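Local coordinates for phosphate binding protein (Planctomyces limnophilus, PDB 4JWO), which probably binds phosphate and takes part in its transport across the cytoplasmic membrane, at residues T204-G209 / Y279-R284; A140-T145 / V319-V324; M158-L163 / V256-G261; S197-Y202 / L238-Y243. All coordinates share one frame; numbering follows the deposited sequence.

Overall arrangement
Interactions 1, 2 and 4 gather around the middle of a two-lobed binding-protein fold, and interaction 3 lies farther out in one lobe, its centre about 20 Å from that of interaction 2. Helix 198-208 serves twice: its start takes part in interaction 4 and its end in interaction 1, whose centres are about 10 Å apart. Between them Tyr202 OH lies 2.7 Å from Pro281 O, a probable hydrogen bond. Interactions 1 and 2 meet where Leu144 N lies 2.8 Å from Leu282 O, just ahead of strand 283-291. Interactions 2 and 4 join where Thr145 N lies 2.9 Å from Phe241 O, between neighbouring strands. Interaction 3 touches interaction 1 through Val160 and Pro281.

Interaction 1: T204-G209 / Y279-R284; sequences TEVING and YTPLSR
Val206 and Pro281 bring the two backbones together, their CA atoms 6.4 Å apart, where the last turn of helix 198-208 faces a bend that leads into a strand. A cis peptide bond before Pro281 sets that bend, and Ser283 OG tightens it with a 2.7 Å hydrogen bond to Tyr279 O. Across the contact the grip comes from side chains. The compact, branched Val206 packs with two of its carbons: CB lies against Pro281 CB at 3.9 Å, and CG2 reaches Leu282 CD2 at 3.7 Å. Beside Val206, Glu205 and Arg284 form a salt bridge, closest between Glu205 OE2 and Arg284 NH1 at 3.1 Å; NH1 and NH2 both reach OE1 as well, and all three hydrogen bonds are weak. Glu205 comes to the guanidinium edge with its carboxylate plane turned 54° from it, and an arginine extended from CG to NE has the length to span the distance. Ile207 adds a looser apolar contact to Leu282 and also packs on Val160 and Leu163 of helix 160-167. Tyr202, on the same helix as Glu205, makes a cation-pi contact with Arg284, whose backbone pairs with Asp142 of strand 134-148.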
loop_
_atom_site.group_PDB
_atom_site.type_symbol
_atom_site.label_atom_id
_atom_site.label_comp_id
_atom_site.label_asym_id
_atom_site.label_seq_id
_atom_site.Cartn_x
_atom_site.Cartn_y
_atom_site.Cartn_z
ATOM N N THR A 204 -4.201 -2.060 9.026
ATOM C CA THR A 204 -5.405 -2.593 9.657
ATOM C C THR A 204 -6.086 -3.656 8.802
ATOM O O THR A 204 -6.586 -4.643 9.340
ATOM C CB THR A 204 -6.411 -1.484 10.046
ATOM O OG1 THR A 204 -6.862 -0.808 8.865
ATOM C CG2 THR A 204 -5.766 -0.508 11.000
ATOM N N GLU A 205 -6.099 -3.484 7.481
ATOM C CA GLU A 205 -6.709 -4.480 6.596
ATOM C C GLU A 205 -6.072 -5.856 6.786
ATOM O O GLU A 205 -6.771 -6.857 6.960
ATOM C CB GLU A 205 -6.568 -4.062 5.123
ATOM C CG GLU A 205 -7.053 -5.102 4.105
ATOM C CD GLU A 205 -6.719 -4.713 2.664
ATOM O OE1 GLU A 205 -6.493 -3.509 2.398
ATOM O OE2 GLU A 205 -6.670 -5.609 1.799
ATOM N N VAL A 206 -4.747 -5.905 6.760
ATOM C CA VAL A 206 -4.095 -7.212 6.718
ATOM C C VAL A 206 -3.804 -7.783 8.096
ATOM O O VAL A 206 -3.641 -8.997 8.238
ATOM C CB VAL A 206 -2.841 -7.221 5.818
ATOM C CG1 VAL A 206 -3.228 -6.781 4.400
ATOM C CG2 VAL A 206 -1.736 -6.339 6.401
ATOM N N ILE A 207 -3.794 -6.923 9.108
ATOM C CA ILE A 207 -3.582 -7.377 10.480
ATOM C C ILE A 207 -4.898 -7.662 11.199
ATOM O O ILE A 207 -5.037 -8.684 11.887
ATOM C CB ILE A 207 -2.739 -6.373 11.293
ATOM C CG1 ILE A 207 -1.323 -6.248 10.705
ATOM C CG2 ILE A 207 -2.667 -6.792 12.751
ATOM C CD1 ILE A 207 -0.593 -7.593 10.533
ATOM N N ASN A 208 -5.885 -6.779 11.028
ATOM C CA ASN A 208 -7.155 -6.943 11.724
ATOM C C ASN A 208 -8.284 -7.502 10.875
ATOM O O ASN A 208 -9.214 -8.118 11.394
ATOM C CB ASN A 208 -7.590 -5.616 12.351
ATOM C CG ASN A 208 -6.647 -5.154 13.427
ATOM O OD1 ASN A 208 -5.969 -5.967 14.050
ATOM N ND2 ASN A 208 -6.591 -3.848 13.657
ATOM N N GLY A 209 -8.218 -7.280 9.566
ATOM C CA GLY A 209 -9.292 -7.709 8.688
ATOM C C GLY A 209 -9.953 -6.617 7.867
ATOM O O GLY A 209 -9.621 -5.433 7.977
ATOM N N TYR A 279 7.893 -11.528 1.924
ATOM C CA TYR A 279 7.444 -10.720 3.049
ATOM C C TYR A 279 5.953 -10.407 2.910
ATOM O O TYR A 279 5.550 -9.374 2.359
ATOM C CB TYR A 279 8.292 -9.447 3.144
ATOM C CG TYR A 279 7.940 -8.547 4.299
ATOM C CD1 TYR A 279 8.257 -8.897 5.600
ATOM C CD2 TYR A 279 7.328 -7.326 4.084
ATOM C CE1 TYR A 279 7.944 -8.057 6.665
ATOM C CE2 TYR A 279 7.012 -6.483 5.133
ATOM C CZ TYR A 279 7.327 -6.851 6.420
ATOM O OH TYR A 279 7.009 -6.010 7.477
ATOM N N THR A 280 5.135 -11.338 3.397
ATOM C CA THR A 280 3.686 -11.218 3.319
ATOM C C THR A 280 3.093 -11.404 4.727
ATOM O O THR A 280 3.585 -12.214 5.507
ATOM C CB THR A 280 3.120 -12.230 2.280
ATOM O OG1 THR A 280 1.721 -12.006 2.068
ATOM C CG2 THR A 280 3.356 -13.673 2.724
ATOM N N PRO A 281 2.018 -10.671 5.051
ATOM C CA PRO A 281 1.193 -9.787 4.214
ATOM C C PRO A 281 1.589 -8.317 4.150
ATOM O O PRO A 281 0.857 -7.548 3.522
ATOM C CB PRO A 281 -0.172 -9.892 4.886
ATOM C CG PRO A 281 0.183 -9.968 6.354
ATOM C CD PRO A 281 1.459 -10.807 6.406
ATOM N N LEU A 282 2.695 -7.926 4.763
ATOM C CA LEU A 282 3.008 -6.505 4.886
ATOM C C LEU A 282 3.802 -5.884 3.725
ATOM O O LEU A 282 4.254 -4.748 3.818
ATOM C CB LEU A 282 3.664 -6.221 6.244
ATOM C CG LEU A 282 2.693 -6.400 7.414
ATOM C CD1 LEU A 282 3.443 -6.370 8.746
ATOM C CD2 LEU A 282 1.640 -5.308 7.390
ATOM N N SER A 283 3.960 -6.619 2.628
ATOM C CA SER A 283 4.269 -5.966 1.356
ATOM C C SER A 283 3.367 -6.555 0.300
ATOM O O SER A 283 3.001 -7.727 0.367
ATOM C CB SER A 283 5.752 -6.072 0.964
ATOM O OG SER A 283 6.136 -7.389 0.578
ATOM N N ARG A 284 2.976 -5.726 -0.662
ATOM C CA ARG A 284 2.083 -6.180 -1.718
ATOM C C ARG A 284 2.174 -5.246 -2.913
ATOM O O ARG A 284 2.491 -4.063 -2.760
ATOM C CB ARG A 284 0.640 -6.222 -1.210
ATOM C CG ARG A 284 0.048 -4.858 -0.887
ATOM C CD ARG A 284 -1.310 -5.038 -0.271
ATOM N NE ARG A 284 -1.880 -3.784 0.202
ATOM C CZ ARG A 284 -3.083 -3.687 0.762
ATOM N NH1 ARG A 284 -3.832 -4.768 0.930
ATOM N NH2 ARG A 284 -3.528 -2.512 1.169
#

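Interaction 2: A140-T145 / V319-V324; sequences AIDGLT and VKYIKV. With SO4 (sulfate ion), chain D.
Tyr321 leans its side chain on strand residues Ala140 to Asp142. Its CB lies 3.8 Å from Ile141 O and 4.3 Å from Ala140 CB, a small methyl that leaves room for it. With CG anti to its own carbonyl carbon (chi1 -73°), the ring is carried to the Asp142 side chain. CD1 borders that carboxylate, and CE1 makes the nearest approach, 3.4 Å from Asp142 CG; the two planes are 53° apart, so the groups neither stack nor lie flush. CZ passes OD2, and OH ends 3.9 Å from Asp142 OD2, but the Tyr321 hydroxyl is hydrogen-bonded to Thr70 O, which ties the ring's tip to the loop before helix 72-85. The neighbouring residue fixes the backbone: Ile141 N gives a 2.9 Å hydrogen bond to Ile322 O, and Ile322 N returns one of 3.0 Å to Ile141 O. They form a single antiparallel hydrogen-bonded bridge, with the two beta-branched side chains in apolar contact. Lys320, at positive phi, is the C-prime residue of a Schellman motif ending helix 310-318; its NZ gives a 2.7 Å hydrogen bond to O2 of a sulfate, probably from the crystallisation liquor, which Tyr245 OH also holds. One bridge thus joins this loop to strand 134-148, which with strand 283-291 runs between the lobes, consistent with the hinge strands of the periplasmic binding protein fold.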
loop_
_atom_site.group_PDB
_atom_site.type_symbol
_atom_site.label_atom_id
_atom_site.label_comp_id
_atom_site.label_asym_id
_atom_site.label_seq_id
_atom_site.Cartn_x
_atom_site.Cartn_y
_atom_site.Cartn_z
ATOM N N ALA A 140 3.620 -0.308 -8.540
ATOM C CA ALA A 140 4.469 -0.083 -7.383
ATOM C C ALA A 140 4.353 -1.259 -6.449
ATOM O O ALA A 140 3.482 -2.104 -6.615
ATOM C CB ALA A 140 4.037 1.196 -6.659
ATOM N N ILE A 141 5.244 -1.309 -5.471
ATOM C CA ILE A 141 5.115 -2.241 -4.367
ATOM C C ILE A 141 5.026 -1.419 -3.088
ATOM O O ILE A 141 5.787 -0.471 -2.898
ATOM C CB ILE A 141 6.299 -3.215 -4.316
ATOM C CG1 ILE A 141 6.279 -4.137 -5.534
ATOM C CG2 ILE A 141 6.247 -4.049 -3.051
ATOM C CD1 ILE A 141 7.500 -5.064 -5.610
ATOM N N ASP A 142 4.078 -1.773 -2.222
ATOM C CA ASP A 142 3.860 -1.056 -0.968
ATOM C C ASP A 142 4.323 -1.958 0.159
ATOM O O ASP A 142 3.783 -3.045 0.337
ATOM C CB ASP A 142 2.359 -0.755 -0.814
ATOM C CG ASP A 142 2.031 0.070 0.437
ATOM O OD1 ASP A 142 2.914 0.281 1.276
ATOM O OD2 ASP A 142 0.861 0.493 0.580
ATOM N N GLY A 143 5.334 -1.524 0.910
ATOM C CA GLY A 143 5.820 -2.291 2.041
ATOM C C GLY A 143 5.704 -1.528 3.348
ATOM O O GLY A 143 5.996 -0.339 3.400
ATOM N N LEU A 144 5.269 -2.211 4.400
ATOM C CA LEU A 144 5.214 -1.629 5.736
ATOM C C LEU A 144 6.125 -2.394 6.666
ATOM O O LEU A 144 6.250 -3.610 6.550
ATOM C CB LEU A 144 3.810 -1.739 6.315
ATOM C CG LEU A 144 2.676 -1.008 5.619
ATOM C CD1 LEU A 144 1.442 -1.090 6.512
ATOM C CD2 LEU A 144 3.041 0.437 5.317
ATOM N N THR A 145 6.712 -1.687 7.620
ATOM C CA THR A 145 7.510 -2.330 8.654
ATOM C C THR A 145 6.877 -2.143 10.019
ATOM O O THR A 145 6.393 -1.061 10.354
ATOM C CB THR A 145 8.923 -1.764 8.727
ATOM O OG1 THR A 145 8.850 -0.345 8.928
ATOM C CG2 THR A 145 9.674 -2.053 7.432
ATOM N N VAL A 319 6.860 9.309 -3.511
ATOM C CA VAL A 319 5.794 9.212 -2.517
ATOM C C VAL A 319 6.048 8.036 -1.572
ATOM O O VAL A 319 5.142 7.577 -0.880
ATOM C CB VAL A 319 4.395 9.109 -3.157
ATOM C CG1 VAL A 319 4.095 10.367 -3.986
ATOM C CG2 VAL A 319 4.290 7.846 -4.008
ATOM N N LYS A 320 7.293 7.553 -1.583
ATOM C CA LYS A 320 7.832 6.627 -0.577
ATOM C C LYS A 320 7.469 5.159 -0.799
ATOM O O LYS A 320 7.577 4.340 0.123
ATOM C CB LYS A 320 7.481 7.070 0.851
ATOM C CG LYS A 320 7.919 8.498 1.202
ATOM C CD LYS A 320 9.426 8.637 1.297
ATOM C CE LYS A 320 9.788 9.965 1.944
ATOM N NZ LYS A 320 11.250 10.081 2.215
ATOM N N TYR A 321 7.065 4.825 -2.019
ATOM C CA TYR A 321 6.821 3.437 -2.380
ATOM C C TYR A 321 8.054 2.842 -3.050
ATOM O O TYR A 321 9.052 3.530 -3.270
ATOM C CB TYR A 321 5.599 3.315 -3.305
ATOM C CG TYR A 321 4.259 3.536 -2.620
ATOM C CD1 TYR A 321 4.007 3.028 -1.354
ATOM C CD2 TYR A 321 3.244 4.242 -3.249
ATOM C CE1 TYR A 321 2.769 3.232 -0.727
ATOM C CE2 TYR A 321 2.011 4.444 -2.633
ATOM C CZ TYR A 321 1.782 3.930 -1.376
ATOM O OH TYR A 321 0.562 4.140 -0.770
ATOM N N ILE A 322 7.974 1.555 -3.362
ATOM C CA ILE A 322 9.065 0.822 -3.998
ATOM C C ILE A 322 8.730 0.661 -5.484
ATOM O O ILE A 322 7.623 0.252 -5.836
ATOM C CB ILE A 322 9.229 -0.565 -3.325
ATOM C CG1 ILE A 322 9.689 -0.383 -1.868
ATOM C CG2 ILE A 322 10.187 -1.427 -4.119
ATOM C CD1 ILE A 322 9.490 -1.603 -0.983
ATOM N N LYS A 323 9.666 1.008 -6.363
ATOM C CA LYS A 323 9.371 0.910 -7.791
ATOM C C LYS A 323 9.375 -0.559 -8.193
ATOM O O LYS A 323 10.037 -1.384 -7.552
ATOM C CB LYS A 323 10.351 1.737 -8.635
ATOM C CG LYS A 323 11.762 1.208 -8.661
ATOM C CD LYS A 323 12.629 2.036 -9.594
ATOM C CE LYS A 323 14.056 1.505 -9.628
ATOM N NZ LYS A 323 14.866 2.239 -10.643
ATOM N N VAL A 324 8.615 -0.895 -9.232
ATOM C CA VAL A 324 8.513 -2.292 -9.656
ATOM C C VAL A 324 9.833 -2.803 -10.249
ATOM O O VAL A 324 10.614 -2.033 -10.823
ATOM C CB VAL A 324 7.382 -2.493 -10.695
ATOM C CG1 VAL A 324 6.017 -2.162 -10.080
ATOM C CG2 VAL A 324 7.642 -1.657 -11.935
HETATM S S SO4 D . 10.459 13.147 4.355
HETATM O O1 SO4 D . 11.164 14.420 4.547
HETATM O O2 SO4 D . 11.428 12.104 4.026
HETATM O O3 SO4 D . 9.770 12.756 5.590
HETATM O O4 SO4 D . 9.496 13.328 3.267
#

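Interaction 3: M158-L163 / V256-G261; sequences MTVAEL and VKISDG
Met158 and Ser259 belong to a short parallel strand pairing at the outer part of one lobe, continued by the first turn of helix 160-167. Three backbone hydrogen bonds build it: Met158 N to Lys257 O, Ser259 N to Met158 O, and Val160 N to Ser259 O, each 2.9 Å between the named atoms. The last uses the first amide of the helix, so strand 254-259 holds the point where sheet turns into helix. That turn is closed by a capping box. Thr159 is the N-cap: its OG1, tucked over the backbone by a chi1 of 66°, takes a 2.8 Å bond from Glu162 N, while Thr159 N gives a 3.1 Å bond to Glu162 OE1, meeting it from above the carboxylate plane. Threonine and glutamate suit these positions because each side chain satisfies a backbone amide at the helix start, and Glu162 OE2 goes on to a salt bridge with Arg180. On one sheet face, Met158, modelled as selenomethionine, lays CG against Val256 CG1 at 3.6 Å. Leu163 drops from the helix to meet Ile258, CD1 to CD1 at 3.8 Å, the two side chains crossing at about a right angle. On the other face Thr159 CG2 sits 4.2 Å from Ser259 CB. Ser259 OG is hydrogen-bonded to the backbone N of Cys266, half of the disulfide with Cys157.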
loop_
_atom_site.group_PDB
_atom_site.type_symbol
_atom_site.label_atom_id
_atom_site.label_comp_id
_atom_site.label_asym_id
_atom_site.label_seq_id
_atom_site.Cartn_x
_atom_site.Cartn_y
_atom_site.Cartn_z
HETATM N N MSE A 158 7.392 -11.777 15.220
HETATM C CA MSE A 158 6.018 -11.780 15.713
HETATM C C MSE A 158 5.103 -12.325 14.643
HETATM O O MSE A 158 5.428 -12.262 13.465
HETATM C CB MSE A 158 5.570 -10.368 16.099
HETATM C CG MSE A 158 6.422 -9.769 17.210
HETATM SE SE MSE A 158 5.891 -7.990 17.704
HETATM C CE MSE A 158 4.163 -8.408 18.491
ATOM N N THR A 159 3.955 -12.841 15.063
ATOM C CA THR A 159 2.973 -13.357 14.121
ATOM C C THR A 159 1.949 -12.286 13.802
ATOM O O THR A 159 1.763 -11.345 14.577
ATOM C CB THR A 159 2.238 -14.593 14.680
ATOM O OG1 THR A 159 1.457 -14.206 15.812
ATOM C CG2 THR A 159 3.233 -15.655 15.097
ATOM N N VAL A 160 1.272 -12.445 12.670
ATOM C CA VAL A 160 0.134 -11.593 12.360
ATOM C C VAL A 160 -0.915 -11.712 13.461
ATOM O O VAL A 160 -1.485 -10.709 13.882
ATOM C CB VAL A 160 -0.462 -11.939 10.985
ATOM C CG1 VAL A 160 -1.829 -11.280 10.798
ATOM C CG2 VAL A 160 0.497 -11.508 9.897
ATOM N N ALA A 161 -1.121 -12.930 13.959
ATOM C CA ALA A 161 -2.072 -13.146 15.042
ATOM C C ALA A 161 -1.699 -12.332 16.283
ATOM O O ALA A 161 -2.575 -11.767 16.938
ATOM C CB ALA A 161 -2.190 -14.623 15.377
ATOM N N GLU A 162 -0.409 -12.268 16.606
ATOM C CA GLU A 162 0.025 -11.470 17.749
ATOM C C GLU A 162 -0.187 -9.988 17.510
ATOM O O GLU A 162 -0.607 -9.257 18.405
ATOM C CB GLU A 162 1.484 -11.758 18.107
ATOM C CG GLU A 162 1.617 -13.054 18.861
ATOM C CD GLU A 162 3.025 -13.597 18.878
ATOM O OE1 GLU A 162 3.879 -13.114 18.100
ATOM O OE2 GLU A 162 3.276 -14.524 19.679
ATOM N N LEU A 163 0.086 -9.544 16.291
ATOM C CA LEU A 163 -0.144 -8.144 15.963
ATOM C C LEU A 163 -1.631 -7.804 16.059
ATOM O O LEU A 163 -2.003 -6.704 16.488
ATOM C CB LEU A 163 0.445 -7.818 14.587
ATOM C CG LEU A 163 1.991 -7.851 14.581
ATOM C CD1 LEU A 163 2.555 -7.891 13.159
ATOM C CD2 LEU A 163 2.583 -6.664 15.344
ATOM N N VAL A 256 10.775 -5.764 12.997
ATOM C CA VAL A 256 10.259 -7.053 13.439
ATOM C C VAL A 256 10.129 -7.999 12.250
ATOM O O VAL A 256 9.628 -7.624 11.186
ATOM C CB VAL A 256 8.891 -6.871 14.129
ATOM C CG1 VAL A 256 8.254 -8.214 14.468
ATOM C CG2 VAL A 256 9.061 -6.007 15.385
ATOM N N LYS A 257 10.609 -9.223 12.425
ATOM C CA LYS A 257 10.406 -10.256 11.416
ATOM C C LYS A 257 8.983 -10.786 11.550
ATOM O O LYS A 257 8.489 -10.938 12.662
ATOM C CB LYS A 257 11.423 -11.378 11.601
ATOM C CG LYS A 257 12.857 -10.887 11.575
ATOM C CD LYS A 257 13.829 -12.024 11.805
ATOM C CE LYS A 257 15.259 -11.586 11.552
ATOM N NZ LYS A 257 15.674 -10.465 12.434
ATOM N N ILE A 258 8.332 -11.060 10.419
ATOM C CA ILE A 258 6.895 -11.328 10.404
ATOM C C ILE A 258 6.545 -12.752 9.965
ATOM O O ILE A 258 6.965 -13.208 8.898
ATOM C CB ILE A 258 6.159 -10.313 9.495
ATOM C CG1 ILE A 258 6.400 -8.875 9.974
ATOM C CG2 ILE A 258 4.650 -10.596 9.445
ATOM C CD1 ILE A 258 5.781 -8.556 11.332
ATOM N N SER A 259 5.782 -13.453 10.801
ATOM C CA SER A 259 5.233 -14.754 10.434
ATOM C C SER A 259 3.742 -14.628 10.178
ATOM O O SER A 259 3.048 -13.944 10.922
ATOM C CB SER A 259 5.453 -15.762 11.553
ATOM O OG SER A 259 6.828 -16.039 11.710
ATOM N N ASP A 260 3.248 -15.305 9.143
ATOM C CA ASP A 260 1.836 -15.201 8.787
ATOM C C ASP A 260 1.014 -16.471 9.016
ATOM O O ASP A 260 -0.172 -16.506 8.692
ATOM C CB ASP A 260 1.675 -14.701 7.338
ATOM C CG ASP A 260 2.026 -15.754 6.298
ATOM O OD1 ASP A 260 2.607 -16.807 6.649
ATOM O OD2 ASP A 260 1.719 -15.518 5.104
ATOM N N GLY A 261 1.633 -17.516 9.560
ATOM C CA GLY A 261 0.922 -18.764 9.800
ATOM C C GLY A 261 0.747 -19.602 8.546
ATOM O O GLY A 261 0.146 -20.677 8.579
#

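Interaction 4: S197-Y202 / L238-Y243; sequences SGTFDY and LGYFGY. With FMT (formic acid), chain E.
Thr199 and Tyr240 run past each other in opposite directions, the threonine methyl CG2 meeting the edge of the tyrosine ring, 3.8 Å from CE1. Thr199 has CG2 anti to its backbone N while OG1 lies anti to the carbonyl carbon (chi1 -59°), which gives one branch to apolar contact and the other to a polar one: a water bonds to OG1 at 3.0 Å and accepts from Gly242 N at 2.9 Å, bridging helix and strand. Tyr240 reaches on until its OH lies 3.5 Å from Phe200 CD1, the two side chains crossing at a slant; Phe200 points its CB away from the strand. Helix 198-208 thus packs on strand 237-242 of the binding-protein fold; the axes of segments 198-202 and 238-242 approach to 8.7 Å, their directions 117° apart. Ser197 is the helix N-cap, its OG taking a 3.2 Å bond from Phe200 N; a Ser-Gly-Thr sequence at a helix start is found at the phosphate site of PstS relatives, and a like role here is possible. A flat aromatic ring suits the buried place of Tyr240, which stacks with Phe203 and meets Trp167 edge-to-face. Beyond the strand end, Tyr243 OH gives a hydrogen bond to O1 of formic acid, probably from the crystallisation liquor.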
loop_
_atom_site.group_PDB
_atom_site.type_symbol
_atom_site.label_atom_id
_atom_site.label_comp_id
_atom_site.label_asym_id
_atom_site.label_seq_id
_atom_site.Cartn_x
_atom_site.Cartn_y
_atom_site.Cartn_z
ATOM N N SER A 197 -5.542 7.125 6.780
ATOM C CA SER A 197 -4.383 7.293 5.903
ATOM C C SER A 197 -4.170 5.968 5.174
ATOM O O SER A 197 -4.724 4.954 5.577
ATOM C CB SER A 197 -3.127 7.623 6.709
ATOM O OG SER A 197 -2.710 6.518 7.516
ATOM N N GLY A 198 -3.400 5.980 4.090
ATOM C CA GLY A 198 -3.102 4.758 3.359
ATOM C C GLY A 198 -2.387 3.719 4.202
ATOM O O GLY A 198 -2.696 2.521 4.139
ATOM N N THR A 199 -1.405 4.162 4.981
ATOM C CA THR A 199 -0.664 3.262 5.843
ATOM C C THR A 199 -1.589 2.585 6.863
ATOM O O THR A 199 -1.520 1.364 7.065
ATOM C CB THR A 199 0.461 4.026 6.545
ATOM O OG1 THR A 199 1.324 4.596 5.549
ATOM C CG2 THR A 199 1.263 3.104 7.426
ATOM N N PHE A 200 -2.456 3.377 7.487
ATOM C CA PHE A 200 -3.461 2.847 8.411
ATOM C C PHE A 200 -4.351 1.822 7.733
ATOM O O PHE A 200 -4.564 0.727 8.263
ATOM C CB PHE A 200 -4.329 3.993 8.943
ATOM C CG PHE A 200 -5.403 3.564 9.905
ATOM C CD1 PHE A 200 -5.153 3.533 11.270
ATOM C CD2 PHE A 200 -6.666 3.235 9.446
ATOM C CE1 PHE A 200 -6.157 3.166 12.165
ATOM C CE2 PHE A 200 -7.675 2.856 10.338
ATOM C CZ PHE A 200 -7.397 2.819 11.700
ATOM N N ASP A 201 -4.888 2.185 6.572
ATOM C CA ASP A 201 -5.782 1.298 5.827
ATOM C C ASP A 201 -5.111 -0.034 5.510
ATOM O O ASP A 201 -5.725 -1.091 5.651
ATOM C CB ASP A 201 -6.278 1.968 4.541
ATOM C CG ASP A 201 -7.321 3.036 4.808
ATOM O OD1 ASP A 201 -7.788 3.139 5.966
ATOM O OD2 ASP A 201 -7.684 3.764 3.855
ATOM N N TYR A 202 -3.849 0.008 5.092
ATOM C CA TYR A 202 -3.140 -1.229 4.743
ATOM C C TYR A 202 -2.893 -2.084 5.989
ATOM O O TYR A 202 -3.271 -3.260 6.032
ATOM C CB TYR A 202 -1.822 -0.875 4.026
ATOM C CG TYR A 202 -0.979 -2.044 3.540
ATOM C CD1 TYR A 202 -1.445 -3.359 3.602
ATOM C CD2 TYR A 202 0.291 -1.824 3.020
ATOM C CE1 TYR A 202 -0.659 -4.423 3.161
ATOM C CE2 TYR A 202 1.079 -2.878 2.579
ATOM C CZ TYR A 202 0.600 -4.168 2.647
ATOM O OH TYR A 202 1.371 -5.228 2.209
ATOM N N LEU A 238 6.268 -0.296 20.198
ATOM C CA LEU A 238 5.947 -1.077 19.007
ATOM C C LEU A 238 5.305 -0.098 18.034
ATOM O O LEU A 238 4.339 0.550 18.398
ATOM C CB LEU A 238 4.951 -2.183 19.349
ATOM C CG LEU A 238 4.431 -3.032 18.182
ATOM C CD1 LEU A 238 5.493 -4.007 17.741
ATOM C CD2 LEU A 238 3.152 -3.778 18.538
ATOM N N GLY A 239 5.826 0.013 16.820
ATOM C CA GLY A 239 5.264 0.970 15.880
ATOM C C GLY A 239 5.112 0.372 14.500
ATOM O O GLY A 239 5.644 -0.697 14.219
ATOM N N TYR A 240 4.351 1.040 13.641
ATOM C CA TYR A 240 4.326 0.668 12.229
ATOM C C TYR A 240 4.305 1.898 11.353
ATOM O O TYR A 240 3.768 2.937 11.735
ATOM C CB TYR A 240 3.140 -0.255 11.885
ATOM C CG TYR A 240 1.770 0.393 11.875
ATOM C CD1 TYR A 240 1.253 0.952 10.712
ATOM C CD2 TYR A 240 0.975 0.410 13.018
ATOM C CE1 TYR A 240 -0.012 1.531 10.688
ATOM C CE2 TYR A 240 -0.301 1.003 13.009
ATOM C CZ TYR A 240 -0.782 1.548 11.833
ATOM O OH TYR A 240 -2.042 2.118 11.795
ATOM N N PHE A 241 4.908 1.762 10.178
ATOM C CA PHE A 241 4.954 2.818 9.167
ATOM C C PHE A 241 5.566 2.250 7.897
ATOM O O PHE A 241 5.986 1.099 7.868
ATOM C CB PHE A 241 5.670 4.109 9.648
ATOM C CG PHE A 241 6.922 3.877 10.475
ATOM C CD1 PHE A 241 8.093 3.405 9.894
ATOM C CD2 PHE A 241 6.926 4.168 11.827
ATOM C CE1 PHE A 241 9.253 3.207 10.669
ATOM C CE2 PHE A 241 8.077 3.991 12.596
ATOM C CZ PHE A 241 9.233 3.502 12.018
ATOM N N GLY A 242 5.601 3.051 6.842
ATOM C CA GLY A 242 6.086 2.579 5.561
ATOM C C GLY A 242 7.554 2.223 5.606
ATOM O O GLY A 242 8.335 2.807 6.361
ATOM N N TYR A 243 7.933 1.268 4.769
ATOM C CA TYR A 243 9.289 0.733 4.746
ATOM C C TYR A 243 10.364 1.810 4.557
ATOM O O TYR A 243 11.453 1.721 5.143
ATOM C CB TYR A 243 9.403 -0.351 3.667
ATOM C CG TYR A 243 10.811 -0.838 3.475
ATOM C CD1 TYR A 243 11.351 -1.807 4.309
ATOM C CD2 TYR A 243 11.619 -0.308 2.470
ATOM C CE1 TYR A 243 12.661 -2.241 4.139
ATOM C CE2 TYR A 243 12.920 -0.738 2.300
ATOM C CZ TYR A 243 13.430 -1.700 3.134
ATOM O OH TYR A 243 14.733 -2.118 2.964
HETATM C C FMT E . 16.226 -0.210 1.036
HETATM O O1 FMT E . 16.756 -0.741 2.013
HETATM O O2 FMT E . 16.048 1.001 0.912
HETATM O O HOH W 1 4.082 5.458 6.353
#